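Local coordinates for protein kunitz-type conkunitzin-S1 (Conus striatus, PDB 6Q6C) that blocks voltage-activated potassium channels of the Shaker family as a compact Kunitz-type toxin of cone snail venom, at residues 21-25 with 45-50. The protein carries 1 engineered substitution. Residues are numbered along the deposited sequence; the frame is centred on the assembly and turned at random.
Sequences KRIYY and NNFRRT. With NO3 (nitrate ion), chain D; NO3 (nitrate ion), chain F; PO4 (phosphate ion), chain C.
Asn-45 ND2 is held by two carbonyls, Tyr-25 O at 3.0 Å and Leu-9 O; it sits on a lone pair of Tyr-25 O, which lies in the plane of the Asn-45 amide. Tyr-25 N gives a nearly straight bond to Asn-45 OD1 (2.8 Å), so both ends of the group are tied and its rotation is fixed. With CG anti to the backbone N (chi1 -170°), the amide serves Tyr-25 N and O much as the backbone of a paired strand would, two residues on from the single antiparallel bridge, where Ile-23 N donates to Phe-47 O and Phe-47 N to Ile-23 O, each at 2.8 Å. Ile-23 O also meets the Phe-47 ring edge-on, 3.5 Å from CD1, and Ile-23 CD1 rests 3.6 Å from Thr-50 OG1. Farther along, Arg-22 and Arg-48 run side by side, Arg-48 CZ over one face of the Arg-22 guanidinium, offset toward its rim, with the planes 44° apart. Arg-48 NE and NH2 bind a nitrate and a phosphate, probably from the crystallisation liquor; these anions and Glu-20, paired with Arg-22, probably offset the like charges. In this Kunitz domain, segment 45-50 runs along strand 20-26 and leads into helix 50-58, where Cys-53 touches Ile-23 and Phe-47.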
ATOM      1  N   LYS A  21      -2.741  10.521   0.637  1.00 16.18           N
ATOM      2  CA  LYS A  21      -1.924   9.740   1.604  1.00 18.11           C
ATOM      3  C   LYS A  21      -2.444   8.301   1.595  1.00 16.17           C
ATOM      4  O   LYS A  21      -3.642   8.079   1.858  1.00 18.02           O
ATOM      5  CB  LYS A  21      -2.059  10.338   3.002  1.00 19.10           C
ATOM      6  CG  LYS A  21      -1.527  11.757   3.090  1.00 22.80           C
ATOM      7  CD  LYS A  21      -1.575  12.396   4.437  1.00 26.86           C
ATOM      8  CE  LYS A  21      -0.908  13.752   4.412  1.00 36.07           C
ATOM      9  NZ  LYS A  21      -0.770  14.269   5.792  1.00 47.86           N
ATOM     10  N   ARG A  22      -1.572   7.372   1.349  1.00 17.22           N
ATOM     11  CA  ARG A  22      -1.875   5.954   1.465  1.00 16.29           C
ATOM     12  C   ARG A  22      -0.697   5.265   2.163  1.00 16.95           C
ATOM     13  O   ARG A  22       0.363   5.821   2.365  1.00 17.61           O
ATOM     14  CB  ARG A  22      -2.130   5.339   0.094  1.00 16.20           C
ATOM     15  CG  ARG A  22      -3.404   5.832  -0.559  1.00 15.95           C
ATOM     16  CD  ARG A  22      -4.717   5.392   0.088  1.00 17.13           C
ATOM     17  NE  ARG A  22      -5.913   5.853  -0.675  1.00 19.46           N
ATOM     18  CZ  ARG A  22      -6.466   7.000  -0.638  1.00 25.55           C
ATOM     19  NH1 ARG A  22      -6.092   7.948   0.281  1.00 26.82           N
ATOM     20  NH2 ARG A  22      -7.408   7.126  -1.584  1.00 30.80           N
ATOM     21  N   ILE A  23      -0.908   4.015   2.445  1.00 16.89           N
ATOM     22  CA  ILE A  23       0.041   3.102   3.124  1.00 16.00           C
ATOM     23  C   ILE A  23       0.255   1.875   2.240  1.00 16.82           C
ATOM     24  O   ILE A  23      -0.729   1.384   1.653  1.00 17.10           O
ATOM     25  CB  ILE A  23      -0.541   2.714   4.503  1.00 17.58           C
ATOM     26  CG1 ILE A  23      -0.896   3.914   5.389  1.00 19.40           C
ATOM     27  CG2 ILE A  23       0.434   1.777   5.192  1.00 18.54           C
ATOM     28  CD1 ILE A  23       0.249   4.767   5.743  1.00 21.95           C
ATOM     29  N   TYR A  24       1.496   1.425   2.141  1.00 14.79           N
ATOM     30  CA  TYR A  24       1.808   0.215   1.399  1.00 15.00           C
ATOM     31  C   TYR A  24       2.630  -0.691   2.326  1.00 15.19           C
ATOM     32  O   TYR A  24       3.337  -0.214   3.190  1.00 17.22           O
ATOM     33  CB  TYR A  24       2.501   0.500   0.075  1.00 17.44           C
ATOM     34  CG  TYR A  24       3.974   0.831   0.183  1.00 15.65           C
ATOM     35  CD1 TYR A  24       4.380   2.050   0.638  1.00 15.26           C
ATOM     36  CD2 TYR A  24       4.949  -0.113  -0.108  1.00 16.63           C
ATOM     37  CE1 TYR A  24       5.710   2.387   0.741  1.00 16.96           C
ATOM     38  CE2 TYR A  24       6.295   0.180   0.065  1.00 15.84           C
ATOM     39  CZ  TYR A  24       6.672   1.426   0.561  1.00 15.22           C
ATOM     40  OH  TYR A  24       8.030   1.647   0.734  1.00 15.94           O
ATOM     41  N   TYR A  25       2.538  -1.988   2.057  1.00 15.75           N
ATOM     42  CA  TYR A  25       3.390  -2.963   2.746  1.00 14.98           C
ATOM     43  C   TYR A  25       4.716  -3.080   2.012  1.00 15.73           C
ATOM     44  O   TYR A  25       4.736  -3.434   0.837  1.00 16.34           O
ATOM     45  CB  TYR A  25       2.721  -4.320   2.925  1.00 16.92           C
ATOM     46  CG  TYR A  25       3.581  -5.280   3.712  1.00 16.19           C
ATOM     47  CD1 TYR A  25       3.783  -5.091   5.059  1.00 19.53           C
ATOM     48  CD2 TYR A  25       4.147  -6.386   3.119  1.00 17.76           C
ATOM     49  CE1 TYR A  25       4.576  -5.969   5.803  1.00 18.46           C
ATOM     50  CE2 TYR A  25       4.914  -7.288   3.849  1.00 19.83           C
ATOM     51  CZ  TYR A  25       5.078  -7.116   5.205  1.00 20.22           C
ATOM     52  OH  TYR A  25       5.881  -7.965   5.939  1.00 22.51           O
ATOM     53  N   ASN A  45      -1.777  -3.166  -3.222  1.00 19.74           N
ATOM     54  CA  ASN A  45      -0.913  -2.896  -2.063  1.00 18.12           C
ATOM     55  C   ASN A  45      -1.078  -1.426  -1.673  1.00 18.01           C
ATOM     56  O   ASN A  45      -0.196  -0.618  -1.920  1.00 18.15           O
ATOM     57  CB  ASN A  45       0.519  -3.291  -2.329  1.00 17.86           C
ATOM     58  CG  ASN A  45       1.342  -3.250  -1.077  1.00 18.71           C
ATOM     59  OD1 ASN A  45       0.856  -2.953   0.006  1.00 17.11           O
ATOM     60  ND2 ASN A  45       2.629  -3.501  -1.237  1.00 17.88           N
ATOM     61  N   ASN A  46      -2.280  -1.084  -1.251  1.00 19.08           N
ATOM     62  CA  ASN A  46      -2.725   0.325  -1.162  1.00 17.66           C
ATOM     63  C   ASN A  46      -3.779   0.374  -0.085  1.00 17.65           C
ATOM     64  O   ASN A  46      -4.866  -0.163  -0.316  1.00 21.08           O
ATOM     65  CB  ASN A  46      -3.211   0.742  -2.547  1.00 18.05           C
ATOM     66  CG  ASN A  46      -3.675   2.181  -2.582  1.00 19.16           C
ATOM     67  OD1 ASN A  46      -4.124   2.689  -1.583  1.00 21.87           O
ATOM     68  ND2 ASN A  46      -3.461   2.834  -3.721  1.00 19.46           N
ATOM     69  N   PHE A  47      -3.462   0.965   1.067  1.00 16.44           N
ATOM     70  CA  PHE A  47      -4.366   0.970   2.236  1.00 17.41           C
ATOM     71  C   PHE A  47      -4.541   2.422   2.686  1.00 15.22           C
ATOM     72  O   PHE A  47      -3.623   3.242   2.660  1.00 17.74           O
ATOM     73  CB  PHE A  47      -3.817   0.159   3.415  1.00 18.40           C
ATOM     74  CG  PHE A  47      -3.499  -1.267   3.029  1.00 18.51           C
ATOM     75  CD1 PHE A  47      -2.289  -1.609   2.448  1.00 18.83           C
ATOM     76  CD2 PHE A  47      -4.422  -2.250   3.293  1.00 18.51           C
ATOM     77  CE1 PHE A  47      -2.068  -2.910   2.037  1.00 19.08           C
ATOM     78  CE2 PHE A  47      -4.199  -3.568   2.914  1.00 21.83           C
ATOM     79  CZ  PHE A  47      -3.017  -3.872   2.312  1.00 22.33           C
ATOM     80  N   ARG A  48      -5.732   2.755   3.150  1.00 18.89           N
ATOM     81  CA  ARG A  48      -5.993   4.058   3.764  1.00 19.26           C
ATOM     82  C   ARG A  48      -5.401   4.144   5.157  1.00 19.13           C
ATOM     83  O   ARG A  48      -4.987   5.310   5.539  1.00 21.28           O
ATOM     84  CB  ARG A  48      -7.466   4.415   3.793  1.00 20.04           C
ATOM     85  CG  ARG A  48      -8.019   4.610   2.394  1.00 18.85           C
ATOM     86  CD  ARG A  48      -9.468   5.053   2.478  1.00 18.99           C
ATOM     87  NE  ARG A  48     -10.088   5.247   1.193  1.00 20.43           N
ATOM     88  CZ  ARG A  48     -10.018   6.343   0.467  1.00 19.77           C
ATOM     89  NH1 ARG A  48      -9.316   7.366   0.925  1.00 19.38           N
ATOM     90  NH2 ARG A  48     -10.583   6.378  -0.735  1.00 19.62           N
ATOM     91  N   ARG A  49      -5.392   3.068   5.907  1.00 23.51           N
ATOM     92  CA  ARG A  49      -4.952   3.095   7.309  1.00 23.07           C
ATOM     93  C   ARG A  49      -3.816   2.108   7.526  1.00 24.28           C
ATOM     94  O   ARG A  49      -3.830   0.983   6.959  1.00 24.10           O
ATOM     95  CB  ARG A  49      -6.146   2.716   8.177  1.00 29.40           C
ATOM     96  CG  ARG A  49      -7.235   3.771   8.130  1.00 31.87           C
ATOM     97  CD  ARG A  49      -8.097   3.643   9.337  1.00 48.76           C
ATOM     98  NE  ARG A  49      -8.654   2.313   9.381  1.00 48.27           N
ATOM     99  CZ  ARG A  49      -8.808   1.569  10.477  1.00 68.72           C
ATOM    100  NH1 ARG A  49      -8.348   1.954  11.666  1.00 63.45           N
ATOM    101  NH2 ARG A  49      -9.384   0.386  10.355  1.00 52.24           N
ATOM    102  N   THR A  50      -2.888   2.498   8.372  1.00 22.83           N
ATOM    103  CA  THR A  50      -1.809   1.587   8.834  1.00 22.09           C
ATOM    104  C   THR A  50      -2.436   0.346   9.450  1.00 21.80           C
ATOM    105  O   THR A  50      -1.889  -0.747   9.206  1.00 20.65           O
ATOM    106  CB  THR A  50      -0.860   2.334   9.777  1.00 24.32           C
ATOM    107  OG1 THR A  50      -0.213   3.376   9.043  1.00 29.59           O
ATOM    108  CG2 THR A  50       0.221   1.442  10.332  1.00 29.98           C
TER
HETATM  109  N   NO3 D 102      -8.360   0.330   3.728  1.00 24.11           N
HETATM  110  O1  NO3 D 102      -7.853   0.822   2.437  1.00 31.37           O
HETATM  111  O2  NO3 D 102      -8.835  -0.949   3.850  1.00 48.29           O
HETATM  112  O3  NO3 D 102      -7.465   0.948   5.041  1.00 31.79           O
HETATM  113  N   NO3 F 104     -12.364   3.773  -0.608  1.00 75.88           N
HETATM  114  O1  NO3 F 104     -12.006   3.683  -1.803  1.00 72.50           O
HETATM  115  O2  NO3 F 104     -13.565   4.690  -0.253  1.00 63.83           O
HETATM  116  O3  NO3 F 104     -11.503   2.875   0.629  1.00 65.37           O
HETATM  117  P   PO4 C 101     -10.888   9.226  -3.684  1.00 17.77           P
HETATM  118  O1  PO4 C 101      -9.828   9.982  -4.485  1.00 18.21           O
HETATM  119  O2  PO4 C 101     -10.297   7.873  -3.285  1.00 17.78           O
HETATM  120  O3  PO4 C 101     -12.190   9.196  -4.414  1.00 18.56           O
HETATM  121  O4  PO4 C 101     -11.114   9.947  -2.336  1.00 17.45           O